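Long-range contacts in N-acetylmuramoyl-L-alanine amidase amiD (Escherichia coli, PDB 3D2Y), which hydrolyses the amide bond between N-acetylmuramoyl residues and L-amino acids in cell-wall glycopeptides, using one zinc ion per subunit: residues I34-D39 with K159-P164; V53-L58 with G102-N107; A61-Y66 with E123-Q128; A82-I87 with R95-S100. One frame throughout, in Å; residues are numbered along the deposited sequence.

Overall arrangement
All four contacts belong to the amidase domain and gather around its mixed sheet. Interaction 1, which carries zinc ligands, is made by the end of strand 31-36 and the loop 159-164. Interaction 2 pairs strand 57-59 with strand 100-105, the neighbour of strand 31-36, and its centre lies about 10 Å from that of interaction 1. Interaction 4 joins two loops ahead of strand 100-105; there His84 meets the zinc ligand His35. Interaction 3 sits at the far side, its centre about 26 Å from that of interaction 4, and touches interaction 2 through Glu106. Along the chain, interaction 1 encloses the other three, so catalytic residues distant in sequence converge on one site.

Interaction 1. Residues I34-D39 with K159-P164; sequences IHYTAD and KDDPGP
One carboxylate oxygen of Asp161, OD1, is shared by His35 and Tyr36. OD1 of Asp161 accepts from ND1 of His35 at 3.2 Å and from the backbone N of Tyr36 at 3.3 Å; both hydrogen bonds are weak and well bent, the first with an angle of only 124° at the hydrogen. With chi1 66°, CG of Asp161 lies between its own backbone N and carbonyl carbon, which brings OD1 to these two donors. The other oxygen, OD2, is taken by ND1 of His151, so the two carboxylate branches serve different partners. The backbone of Asp161 sets its CB over the ring of Tyr36 in a CH-pi contact, with Asp161 CB 3.3 Å from the ring centroid and almost on the ring normal. At the edge of the same ring, CD2 of Tyr36 lies 3.3 Å from O of Pro162. Apolar contact continues where CG2 of Ile34 touches CG of Pro162 at 4.0 Å, beside a cis Asp161-Pro162 peptide bond. His35, His151 and Asp161 are the ligands of the catalytic zinc, and this clustering of a strand-end histidine with a loop aspartate belongs to the zinc site of the AmpD-like, PGRP-related amidases.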
loop_
_atom_site.group_PDB
_atom_site.type_symbol
_atom_site.label_atom_id
_atom_site.label_comp_id
_atom_site.label_asym_id
_atom_site.label_seq_id
_atom_site.Cartn_x
_atom_site.Cartn_y
_atom_site.Cartn_z
ATOM N N ILE A 34 1.323 -1.533 -3.021
ATOM C CA ILE A 34 2.704 -1.833 -3.425
ATOM C C ILE A 34 3.139 -3.226 -2.949
ATOM O O ILE A 34 2.948 -3.574 -1.781
ATOM C CB ILE A 34 3.707 -0.753 -2.912
ATOM C CG1 ILE A 34 3.194 0.648 -3.267
ATOM C CG2 ILE A 34 5.051 -0.936 -3.552
ATOM C CD1 ILE A 34 3.034 0.898 -4.799
ATOM N N HIS A 35 3.725 -3.998 -3.863
ATOM C CA HIS A 35 4.208 -5.366 -3.581
ATOM C C HIS A 35 5.660 -5.500 -3.967
ATOM O O HIS A 35 6.129 -4.714 -4.820
ATOM C CB HIS A 35 3.457 -6.403 -4.463
ATOM C CG HIS A 35 1.966 -6.428 -4.275
ATOM N ND1 HIS A 35 1.345 -7.317 -3.422
ATOM C CD2 HIS A 35 0.980 -5.708 -4.862
ATOM C CE1 HIS A 35 0.041 -7.114 -3.464
ATOM N NE2 HIS A 35 -0.207 -6.130 -4.316
ATOM N N TYR A 36 6.353 -6.500 -3.423
ATOM C CA TYR A 36 7.533 -7.077 -4.119
ATOM C C TYR A 36 7.243 -8.500 -4.615
ATOM O O TYR A 36 6.339 -9.188 -4.110
ATOM C CB TYR A 36 8.880 -7.029 -3.326
ATOM C CG TYR A 36 8.867 -7.675 -1.952
ATOM C CD1 TYR A 36 8.475 -9.016 -1.762
ATOM C CD2 TYR A 36 9.233 -6.934 -0.811
ATOM C CE1 TYR A 36 8.419 -9.572 -0.484
ATOM C CE2 TYR A 36 9.218 -7.511 0.477
ATOM C CZ TYR A 36 8.790 -8.825 0.631
ATOM O OH TYR A 36 8.739 -9.418 1.895
ATOM N N THR A 37 8.065 -8.959 -5.551
ATOM C CA THR A 37 7.807 -10.224 -6.252
ATOM C C THR A 37 8.394 -11.407 -5.503
ATOM O O THR A 37 7.907 -12.529 -5.620
ATOM C CB THR A 37 8.402 -10.218 -7.690
ATOM O OG1 THR A 37 9.837 -10.078 -7.693
ATOM C CG2 THR A 37 7.827 -9.147 -8.512
ATOM N N ALA A 38 9.443 -11.129 -4.738
ATOM C CA ALA A 38 10.327 -12.175 -4.190
ATOM C C ALA A 38 10.809 -13.176 -5.218
ATOM O O ALA A 38 10.852 -14.365 -4.933
ATOM C CB ALA A 38 9.655 -12.911 -2.978
ATOM N N ASP A 39 11.182 -12.697 -6.418
ATOM C CA ASP A 39 11.593 -13.573 -7.523
ATOM C C ASP A 39 12.085 -12.686 -8.683
ATOM O O ASP A 39 11.832 -11.468 -8.696
ATOM C CB ASP A 39 10.412 -14.466 -7.965
ATOM C CG ASP A 39 10.850 -15.815 -8.564
ATOM O OD1 ASP A 39 12.068 -16.057 -8.755
ATOM O OD2 ASP A 39 9.942 -16.635 -8.868
ATOM N N LYS A 159 1.336 -11.177 5.089
ATOM C CA LYS A 159 2.349 -10.579 4.180
ATOM C C LYS A 159 3.219 -9.532 4.872
ATOM O O LYS A 159 2.774 -8.854 5.805
ATOM C CB LYS A 159 1.664 -9.932 2.973
ATOM C CG LYS A 159 0.819 -10.870 2.151
ATOM C CD LYS A 159 1.655 -11.868 1.353
ATOM C CE LYS A 159 0.755 -12.909 0.741
ATOM N NZ LYS A 159 1.573 -13.646 -0.316
ATOM N N ASP A 160 4.444 -9.401 4.370
ATOM C CA ASP A 160 5.385 -8.360 4.804
ATOM C C ASP A 160 5.657 -7.299 3.739
ATOM O O ASP A 160 6.235 -6.236 4.039
ATOM C CB ASP A 160 6.728 -9.038 5.149
ATOM C CG ASP A 160 6.706 -9.718 6.504
ATOM O OD1 ASP A 160 5.738 -9.518 7.243
ATOM O OD2 ASP A 160 7.652 -10.472 6.827
ATOM N N ASP A 161 5.332 -7.620 2.483
ATOM C CA ASP A 161 5.736 -6.786 1.356
ATOM C C ASP A 161 5.060 -5.423 1.284
ATOM O O ASP A 161 3.892 -5.295 1.710
ATOM C CB ASP A 161 5.699 -7.578 0.026
ATOM C CG ASP A 161 4.297 -7.997 -0.395
ATOM O OD1 ASP A 161 3.884 -7.571 -1.498
ATOM O OD2 ASP A 161 3.610 -8.720 0.374
ATOM N N PRO A 162 5.798 -4.381 0.797
ATOM C CA PRO A 162 7.187 -4.409 0.294
ATOM C C PRO A 162 8.303 -4.250 1.327
ATOM O O PRO A 162 9.448 -4.099 0.935
ATOM C CB PRO A 162 7.229 -3.209 -0.655
ATOM C CG PRO A 162 6.324 -2.225 0.033
ATOM C CD PRO A 162 5.232 -3.031 0.695
ATOM N N GLY A 163 7.967 -4.254 2.618
ATOM C CA GLY A 163 8.984 -4.388 3.646
ATOM C C GLY A 163 9.633 -3.105 4.124
ATOM O O GLY A 163 9.406 -2.007 3.576
ATOM N N PRO A 164 10.461 -3.223 5.176
ATOM C CA PRO A 164 10.998 -2.065 5.894
ATOM C C PRO A 164 12.092 -1.291 5.119
ATOM O O PRO A 164 12.478 -0.189 5.543
ATOM C CB PRO A 164 11.519 -2.693 7.181
ATOM C CG PRO A 164 12.025 -4.066 6.695
ATOM C CD PRO A 164 10.905 -4.498 5.753
#

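Interaction 2. Residues V53-L58 with G102-N107; sequences VSSHYL and GIELEN
Glu104 N donates to O of Tyr57 over 2.8 Å in a nearly straight hydrogen bond (169°), the shortest across this pair of segments. A second firm bond uses a side chain: ND1 of His56 accepts from the backbone N of Gly102 at 3.0 Å, the donor tilted from the imidazole plane, and NE2 of the same ring hydrogen-bonds O of Glu80, so both nitrogens are held. Gly102 O in turn receives the backbone N of Tyr57 at 3.2 Å, lying in its carbonyl plane, and more weakly the N of His56. With chi1 60° putting OG between the backbone N and carbonyl carbon of Ser55, this hydroxyl becomes a second donor to Tyr57 O, from the face opposite to Glu104 N; Ser55 OG also lies 3.3 Å from CG of Glu104 and so borders the stem of the catalytic proton acceptor. Farther along, CA of Leu58 makes a CA-H...O contact with O of Glu104. Packing follows the parallel strand register: CD2 of Tyr57 meets CG1 of Ile103 at 3.9 Å on one face of the sheet, while on the other CD1 of Leu58 approaches CB of Glu104. The Tyr57 and Ile103 face is covered by helix 124-141 through Ile137, with Leu133 also on Tyr57. Helix 41-48 lies over the opposite face, Phe41 against Leu58 and Leu48 against Glu104, and strand 31-36 flanks strand 100-105.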
loop_
_atom_site.group_PDB
_atom_site.type_symbol
_atom_site.label_atom_id
_atom_site.label_comp_id
_atom_site.label_asym_id
_atom_site.label_seq_id
_atom_site.Cartn_x
_atom_site.Cartn_y
_atom_site.Cartn_z
ATOM N N VAL A 53 -2.452 -15.786 -9.475
ATOM C CA VAL A 53 -2.267 -14.403 -9.067
ATOM C C VAL A 53 -1.916 -13.520 -10.260
ATOM O O VAL A 53 -1.438 -14.001 -11.264
ATOM C CB VAL A 53 -1.255 -14.276 -7.883
ATOM C CG1 VAL A 53 -0.043 -15.187 -8.080
ATOM C CG2 VAL A 53 -0.804 -12.840 -7.706
ATOM N N SER A 54 -2.222 -12.237 -10.150
ATOM C CA SER A 54 -1.777 -11.233 -11.115
ATOM C C SER A 54 -1.601 -9.851 -10.462
ATOM O O SER A 54 -1.955 -9.636 -9.294
ATOM C CB SER A 54 -2.765 -11.118 -12.277
ATOM O OG SER A 54 -4.015 -10.586 -11.807
ATOM N N SER A 55 -1.043 -8.911 -11.211
ATOM C CA SER A 55 -1.035 -7.507 -10.777
ATOM C C SER A 55 -1.212 -6.656 -12.017
ATOM O O SER A 55 -1.012 -7.139 -13.146
ATOM C CB SER A 55 0.272 -7.145 -10.061
ATOM O OG SER A 55 1.384 -7.340 -10.934
ATOM N N HIS A 56 -1.561 -5.386 -11.827
ATOM C CA HIS A 56 -1.705 -4.476 -12.977
ATOM C C HIS A 56 -0.385 -4.076 -13.583
ATOM O O HIS A 56 -0.264 -4.021 -14.800
ATOM C CB HIS A 56 -2.483 -3.239 -12.606
ATOM C CG HIS A 56 -3.850 -3.531 -12.093
ATOM N ND1 HIS A 56 -4.130 -3.750 -10.754
ATOM C CD2 HIS A 56 -5.033 -3.637 -12.751
ATOM C CE1 HIS A 56 -5.422 -3.986 -10.617
ATOM N NE2 HIS A 56 -5.995 -3.924 -11.813
ATOM N N TYR A 57 0.620 -3.842 -12.730
ATOM C CA TYR A 57 1.946 -3.480 -13.208
ATOM C C TYR A 57 3.055 -4.340 -12.580
ATOM O O TYR A 57 2.955 -4.836 -11.445
ATOM C CB TYR A 57 2.196 -1.990 -12.956
ATOM C CG TYR A 57 1.180 -1.076 -13.578
ATOM C CD1 TYR A 57 1.331 -0.658 -14.901
ATOM C CD2 TYR A 57 0.086 -0.625 -12.855
ATOM C CE1 TYR A 57 0.406 0.191 -15.491
ATOM C CE2 TYR A 57 -0.872 0.228 -13.437
ATOM C CZ TYR A 57 -0.682 0.617 -14.766
ATOM O OH TYR A 57 -1.523 1.452 -15.437
ATOM N N LEU A 58 4.073 -4.575 -13.382
ATOM C CA LEU A 58 5.299 -5.221 -12.934
ATOM C C LEU A 58 6.515 -4.347 -13.319
ATOM O O LEU A 58 6.769 -4.107 -14.526
ATOM C CB LEU A 58 5.415 -6.639 -13.532
ATOM C CG LEU A 58 6.704 -7.461 -13.286
ATOM C CD1 LEU A 58 6.955 -7.777 -11.786
ATOM C CD2 LEU A 58 6.620 -8.768 -14.071
ATOM N N GLY A 102 -2.722 -2.776 -8.297
ATOM C CA GLY A 102 -1.612 -3.477 -7.647
ATOM C C GLY A 102 -0.390 -3.274 -8.508
ATOM O O GLY A 102 -0.443 -3.462 -9.721
ATOM N N ILE A 103 0.671 -2.790 -7.883
ATOM C CA ILE A 103 1.988 -2.675 -8.527
ATOM C C ILE A 103 2.958 -3.633 -7.884
ATOM O O ILE A 103 3.220 -3.547 -6.664
ATOM C CB ILE A 103 2.534 -1.234 -8.488
ATOM C CG1 ILE A 103 1.596 -0.325 -9.292
ATOM C CG2 ILE A 103 3.969 -1.177 -9.092
ATOM C CD1 ILE A 103 1.900 1.122 -9.113
ATOM N N GLU A 104 3.538 -4.501 -8.710
ATOM C CA GLU A 104 4.573 -5.440 -8.258
ATOM C C GLU A 104 5.960 -4.939 -8.692
ATOM O O GLU A 104 6.175 -4.568 -9.860
ATOM C CB GLU A 104 4.316 -6.828 -8.843
ATOM C CG GLU A 104 3.144 -7.579 -8.188
ATOM C CD GLU A 104 3.629 -8.605 -7.213
ATOM O OE1 GLU A 104 4.665 -9.219 -7.489
ATOM O OE2 GLU A 104 2.978 -8.851 -6.196
ATOM N N LEU A 105 6.868 -4.946 -7.726
ATOM C CA LEU A 105 8.260 -4.499 -7.833
ATOM C C LEU A 105 9.180 -5.712 -7.726
ATOM O O LEU A 105 9.164 -6.445 -6.729
ATOM C CB LEU A 105 8.563 -3.488 -6.735
ATOM C CG LEU A 105 7.629 -2.278 -6.536
ATOM C CD1 LEU A 105 8.140 -1.368 -5.409
ATOM C CD2 LEU A 105 7.558 -1.485 -7.828
ATOM N N GLU A 106 9.972 -5.918 -8.764
ATOM C CA GLU A 106 10.921 -7.027 -8.758
ATOM C C GLU A 106 11.932 -6.726 -7.662
ATOM O O GLU A 106 12.695 -5.766 -7.755
ATOM C CB GLU A 106 11.628 -7.200 -10.091
ATOM C CG GLU A 106 12.665 -8.353 -10.084
ATOM C CD GLU A 106 13.736 -8.282 -11.196
ATOM O OE1 GLU A 106 14.712 -9.038 -11.084
ATOM O OE2 GLU A 106 13.599 -7.508 -12.162
ATOM N N ASN A 107 11.919 -7.545 -6.626
ATOM C CA ASN A 107 12.817 -7.347 -5.490
ATOM C C ASN A 107 12.785 -8.667 -4.733
ATOM O O ASN A 107 11.741 -9.308 -4.694
ATOM C CB ASN A 107 12.321 -6.149 -4.641
ATOM C CG ASN A 107 13.070 -6.026 -3.303
ATOM O OD1 ASN A 107 12.743 -6.727 -2.322
ATOM N ND2 ASN A 107 14.095 -5.152 -3.259
#

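Interaction 3. Residues A61-Y66 with E123-Q128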
loop_
_atom_site.group_PDB
_atom_site.type_symbol
_atom_site.label_atom_id
_atom_site.label_comp_id
_atom_site.label_asym_id
_atom_site.label_seq_id
_atom_site.Cartn_x
_atom_site.Cartn_y
_atom_site.Cartn_z
ATOM N N ALA A 61 13.652 -4.592 -11.528
ATOM C CA ALA A 61 14.588 -4.008 -10.561
ATOM C C ALA A 61 15.329 -2.824 -11.160
ATOM O O ALA A 61 15.569 -1.840 -10.474
ATOM C CB ALA A 61 15.595 -5.054 -10.120
ATOM N N VAL A 62 15.761 -2.966 -12.415
ATOM C CA VAL A 62 16.350 -1.870 -13.162
ATOM C C VAL A 62 15.652 -1.947 -14.511
ATOM O O VAL A 62 16.040 -2.742 -15.373
ATOM C CB VAL A 62 17.890 -1.963 -13.256
ATOM C CG1 VAL A 62 18.450 -0.727 -14.044
ATOM C CG2 VAL A 62 18.489 -2.035 -11.804
ATOM N N PRO A 63 14.598 -1.136 -14.698
ATOM C CA PRO A 63 13.858 -1.155 -15.950
ATOM C C PRO A 63 14.752 -0.743 -17.122
ATOM O O PRO A 63 15.609 0.157 -16.968
ATOM C CB PRO A 63 12.745 -0.114 -15.728
ATOM C CG PRO A 63 12.627 0.016 -14.233
ATOM C CD PRO A 63 14.041 -0.161 -13.744
ATOM N N PRO A 64 14.629 -1.468 -18.253
ATOM C CA PRO A 64 15.329 -1.139 -19.492
ATOM C C PRO A 64 14.754 0.201 -19.942
ATOM O O PRO A 64 13.583 0.503 -19.652
ATOM C CB PRO A 64 14.883 -2.244 -20.433
ATOM C CG PRO A 64 13.559 -2.734 -19.854
ATOM C CD PRO A 64 13.741 -2.639 -18.397
ATOM N N ARG A 65 15.555 0.978 -20.656
ATOM C CA ARG A 65 15.108 2.280 -21.158
ATOM C C ARG A 65 15.053 2.381 -22.694
ATOM O O ARG A 65 15.948 1.922 -23.405
ATOM C CB ARG A 65 15.915 3.411 -20.517
ATOM C CG ARG A 65 16.097 3.198 -19.019
ATOM C CD ARG A 65 16.850 4.312 -18.378
ATOM N NE ARG A 65 15.945 5.404 -18.092
ATOM C CZ ARG A 65 16.306 6.562 -17.556
ATOM N NH1 ARG A 65 17.580 6.785 -17.220
ATOM N NH2 ARG A 65 15.383 7.498 -17.357
ATOM N N TYR A 66 13.966 2.974 -23.165
ATOM C CA TYR A 66 13.694 3.192 -24.580
ATOM C C TYR A 66 13.190 4.604 -24.680
ATOM O O TYR A 66 12.449 5.032 -23.821
ATOM C CB TYR A 66 12.571 2.275 -25.066
ATOM C CG TYR A 66 12.891 0.810 -24.947
ATOM C CD1 TYR A 66 12.766 0.138 -23.723
ATOM C CD2 TYR A 66 13.315 0.085 -26.072
ATOM C CE1 TYR A 66 13.082 -1.223 -23.609
ATOM C CE2 TYR A 66 13.632 -1.268 -25.977
ATOM C CZ TYR A 66 13.511 -1.915 -24.749
ATOM O OH TYR A 66 13.801 -3.265 -24.675
ATOM N N GLU A 123 16.531 -0.928 -5.723
ATOM C CA GLU A 123 17.293 -0.226 -6.720
ATOM C C GLU A 123 16.736 1.173 -6.916
ATOM O O GLU A 123 15.543 1.358 -7.116
ATOM C CB GLU A 123 17.322 -1.001 -8.050
ATOM C CG GLU A 123 17.426 -2.529 -7.929
ATOM C CD GLU A 123 18.698 -3.060 -7.247
ATOM O OE1 GLU A 123 19.673 -2.289 -7.008
ATOM O OE2 GLU A 123 18.712 -4.291 -6.972
ATOM N N PRO A 124 17.589 2.201 -6.762
ATOM C CA PRO A 124 17.047 3.534 -7.055
ATOM C C PRO A 124 16.416 3.708 -8.476
ATOM O O PRO A 124 15.477 4.497 -8.622
ATOM C CB PRO A 124 18.243 4.484 -6.858
ATOM C CG PRO A 124 19.432 3.608 -6.438
ATOM C CD PRO A 124 18.952 2.213 -6.193
ATOM N N ALA A 125 16.894 2.979 -9.493
ATOM C CA ALA A 125 16.314 3.081 -10.861
ATOM C C ALA A 125 14.811 2.676 -10.821
ATOM O O ALA A 125 13.945 3.295 -11.465
ATOM C CB ALA A 125 17.029 2.225 -11.793
ATOM N N GLN A 126 14.522 1.635 -10.050
ATOM C CA GLN A 126 13.146 1.143 -9.875
ATOM C C GLN A 126 12.251 2.180 -9.224
ATOM O O GLN A 126 11.142 2.441 -9.704
ATOM C CB GLN A 126 13.159 -0.140 -9.047
ATOM C CG GLN A 126 11.779 -0.786 -8.792
ATOM C CD GLN A 126 11.898 -2.141 -8.137
ATOM O OE1 GLN A 126 12.268 -2.260 -6.946
ATOM N NE2 GLN A 126 11.616 -3.187 -8.915
ATOM N N ILE A 127 12.727 2.776 -8.141
ATOM C CA ILE A 127 11.940 3.819 -7.454
ATOM C C ILE A 127 11.713 4.988 -8.433
ATOM O O ILE A 127 10.597 5.545 -8.550
ATOM C CB ILE A 127 12.709 4.276 -6.168
ATOM C CG1 ILE A 127 12.949 3.073 -5.197
ATOM C CG2 ILE A 127 12.014 5.447 -5.490
ATOM C CD1 ILE A 127 11.656 2.313 -4.761
ATOM N N GLN A 128 12.754 5.325 -9.193
ATOM C CA GLN A 128 12.653 6.443 -10.132
ATOM C C GLN A 128 11.571 6.207 -11.215
ATOM O O GLN A 128 10.885 7.147 -11.661
ATOM C CB GLN A 128 14.040 6.747 -10.764
ATOM C CG GLN A 128 15.040 7.560 -9.867
ATOM C CD GLN A 128 14.378 8.667 -9.018
ATOM O OE1 GLN A 128 14.256 8.541 -7.794
ATOM N NE2 GLN A 128 13.950 9.741 -9.666
#
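Glu123 packs on Ala61 and Val62 at the N-terminal end of helix 124-141, where it holds the N-cap position and residues 61-63 pack against the first turn. Its backbone O accepts weakly from N of Gln126 and N of Ile127, as the helix begins. The aliphatic part of its side chain does the touching: CB of Glu123 lies 3.1 Å from O of Ala61, and CG packs on CB of Ala61 at 3.8 Å. From its other partner, Val62, the CG2 methyl comes within 4.0 Å of Glu123 CG, the two side chains crossing at about a right angle. Next along the helix, Ala125 offers its methyl to the second branch of the valine, CB to Val62 CG1 at 4.0 Å, and also faces CD of Pro63. Gln126 closes the contact from the buried side. Its CB stands 3.3 Å from O of Ala61, so this carbonyl oxygen meets the CB atoms of both the N-cap residue and Gln126. With CG anti to the backbone N (chi1 -179°), the extended chain brings NE2 to hydrogen-bond Glu106 O, and the same NE2 of Gln126 lies 3.5 Å from CA of Ala61.

Interaction 4. Residues A82-I87 with R95-S100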
loop_
_atom_site.group_PDB
_atom_site.type_symbol
_atom_site.label_atom_id
_atom_site.label_comp_id
_atom_site.label_asym_id
_atom_site.label_seq_id
_atom_site.Cartn_x
_atom_site.Cartn_y
_atom_site.Cartn_z
ATOM N N ALA A 82 -7.171 -7.215 -10.608
ATOM C CA ALA A 82 -6.085 -8.174 -10.680
ATOM C C ALA A 82 -6.131 -8.946 -9.366
ATOM O O ALA A 82 -6.680 -8.439 -8.395
ATOM C CB ALA A 82 -4.748 -7.428 -10.852
ATOM N N TRP A 83 -5.601 -10.177 -9.349
ATOM C CA TRP A 83 -5.541 -11.056 -8.169
ATOM C C TRP A 83 -4.226 -10.866 -7.385
ATOM O O TRP A 83 -3.337 -11.732 -7.399
ATOM C CB TRP A 83 -5.747 -12.516 -8.593
ATOM C CG TRP A 83 -7.202 -12.917 -8.791
ATOM C CD1 TRP A 83 -8.296 -12.113 -8.742
ATOM C CD2 TRP A 83 -7.683 -14.241 -9.089
ATOM N NE1 TRP A 83 -9.437 -12.854 -8.963
ATOM C CE2 TRP A 83 -9.078 -14.165 -9.198
ATOM C CE3 TRP A 83 -7.047 -15.483 -9.304
ATOM C CZ2 TRP A 83 -9.879 -15.308 -9.459
ATOM C CZ3 TRP A 83 -7.828 -16.600 -9.542
ATOM C CH2 TRP A 83 -9.224 -16.509 -9.638
ATOM N N HIS A 84 -4.097 -9.685 -6.735
ATOM C CA HIS A 84 -2.876 -9.245 -6.019
ATOM C C HIS A 84 -2.992 -9.064 -4.490
ATOM O O HIS A 84 -2.036 -9.278 -3.755
ATOM C CB HIS A 84 -2.277 -7.959 -6.655
ATOM C CG HIS A 84 -3.125 -6.737 -6.434
ATOM N ND1 HIS A 84 -2.895 -5.866 -5.392
ATOM C CD2 HIS A 84 -4.242 -6.291 -7.060
ATOM C CE1 HIS A 84 -3.815 -4.911 -5.403
ATOM N NE2 HIS A 84 -4.650 -5.152 -6.399
ATOM N N ALA A 85 -4.152 -8.623 -4.008
ATOM C CA ALA A 85 -4.364 -8.320 -2.567
ATOM C C ALA A 85 -4.724 -9.551 -1.730
ATOM O O ALA A 85 -4.353 -9.651 -0.537
ATOM C CB ALA A 85 -5.463 -7.248 -2.399
ATOM N N GLY A 86 -5.511 -10.452 -2.320
ATOM C CA GLY A 86 -6.048 -11.582 -1.577
ATOM C C GLY A 86 -6.996 -11.197 -0.453
ATOM O O GLY A 86 -7.672 -10.141 -0.497
ATOM N N ILE A 87 -7.087 -12.076 0.552
ATOM C CA ILE A 87 -7.882 -11.769 1.756
ATOM C C ILE A 87 -7.283 -10.551 2.419
ATOM O O ILE A 87 -6.100 -10.571 2.753
ATOM C CB ILE A 87 -7.899 -12.955 2.738
ATOM C CG1 ILE A 87 -8.654 -14.124 2.092
ATOM C CG2 ILE A 87 -8.521 -12.565 4.098
ATOM C CD1 ILE A 87 -8.138 -15.480 2.554
ATOM N N ARG A 95 -11.831 -7.299 0.497
ATOM C CA ARG A 95 -11.731 -7.699 -0.900
ATOM C C ARG A 95 -11.065 -6.567 -1.688
ATOM O O ARG A 95 -11.616 -6.055 -2.683
ATOM C CB ARG A 95 -13.113 -8.007 -1.536
ATOM C CG ARG A 95 -13.898 -9.125 -0.868
ATOM C CD ARG A 95 -15.211 -9.341 -1.529
ATOM N NE ARG A 95 -15.881 -10.487 -0.914
ATOM C CZ ARG A 95 -16.909 -11.151 -1.430
ATOM N NH1 ARG A 95 -17.450 -10.792 -2.585
ATOM N NH2 ARG A 95 -17.411 -12.188 -0.770
ATOM N N LEU A 96 -9.885 -6.182 -1.227
ATOM C CA LEU A 96 -9.190 -5.036 -1.820
ATOM C C LEU A 96 -8.873 -5.108 -3.312
ATOM O O LEU A 96 -8.719 -4.055 -3.962
ATOM C CB LEU A 96 -7.999 -4.601 -0.951
ATOM C CG LEU A 96 -8.266 -3.586 0.160
ATOM C CD1 LEU A 96 -8.597 -2.161 -0.459
ATOM C CD2 LEU A 96 -9.310 -4.046 1.143
ATOM N N ASN A 97 -8.891 -6.309 -3.877
ATOM C CA ASN A 97 -8.754 -6.521 -5.318
ATOM C C ASN A 97 -9.789 -5.665 -6.038
ATOM O O ASN A 97 -9.487 -5.093 -7.074
ATOM C CB ASN A 97 -9.026 -7.963 -5.683
ATOM C CG ASN A 97 -7.811 -8.838 -5.514
ATOM O OD1 ASN A 97 -6.710 -8.328 -5.282
ATOM N ND2 ASN A 97 -8.002 -10.172 -5.614
ATOM N N ASP A 98 -10.982 -5.580 -5.449
ATOM C CA ASP A 98 -12.143 -4.955 -6.102
ATOM C C ASP A 98 -11.886 -3.478 -6.364
ATOM O O ASP A 98 -12.340 -2.952 -7.334
ATOM C CB ASP A 98 -13.415 -5.054 -5.229
ATOM C CG ASP A 98 -13.881 -6.471 -5.047
ATOM O OD1 ASP A 98 -13.267 -7.376 -5.652
ATOM O OD2 ASP A 98 -14.861 -6.687 -4.324
ATOM N N THR A 99 -11.236 -2.809 -5.425
ATOM C CA THR A 99 -11.075 -1.368 -5.459
ATOM C C THR A 99 -9.629 -0.876 -5.558
ATOM O O THR A 99 -9.380 0.303 -5.325
ATOM C CB THR A 99 -11.780 -0.699 -4.218
ATOM O OG1 THR A 99 -11.166 -1.162 -2.993
ATOM C CG2 THR A 99 -13.314 -1.047 -4.205
ATOM N N SER A 100 -8.684 -1.745 -5.900
ATOM C CA SER A 100 -7.305 -1.298 -5.915
ATOM C C SER A 100 -6.625 -1.560 -7.219
ATOM O O SER A 100 -7.081 -2.378 -8.039
ATOM C CB SER A 100 -6.518 -1.957 -4.788
ATOM O OG SER A 100 -6.275 -3.351 -5.057
HETATM O O HOH W 1 -7.142 -5.536 -8.114
HETATM O O HOH W 2 -8.983 -9.031 -2.623
#
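Ala82 is linked to Asn97 through a water, which accepts from N of Ala82 and donates to O of Asn97 at 2.6 Å. The direct approach of Ala82 O to Asn97 OD1, 3.1 Å, joins two acceptors and is no bond. Trp83 brings CD1 of its indole within 3.7 Å of ND2 of Asn97, the ring and amide planes being only 10° apart; that ND2 is hydrogen-bonded to the bound substrate peptide. The amide oxygen of Asn97 grips two successive backbone nitrogens, N of His84 at 3.3 Å and, more directly, N of Ala85 at 2.9 Å with an angle of 160°. It also sits over one face of the His84 imidazole. A chi1 of 70° places that ring between the backbone N and carbonyl carbon of His84, from where NE2 donates a short but weak bond, 2.8 Å, to OG of Ser100, whose own hydroxyl is given to O of Leu96. Since ND1 of His84 pairs with NE2 of the zinc ligand His35, the histidine is held from both nitrogens and probably helps to position that ligand. Ala85 CB rests on CB of Leu96 at 3.9 Å. Last, O of Gly86 reaches N of Asn97 through a second water. The two loops lie against strand 31-36, where Val31 and Val33 meet Ser100, while Ile154 of helix 151-154 packs on Ala85 and Leu96.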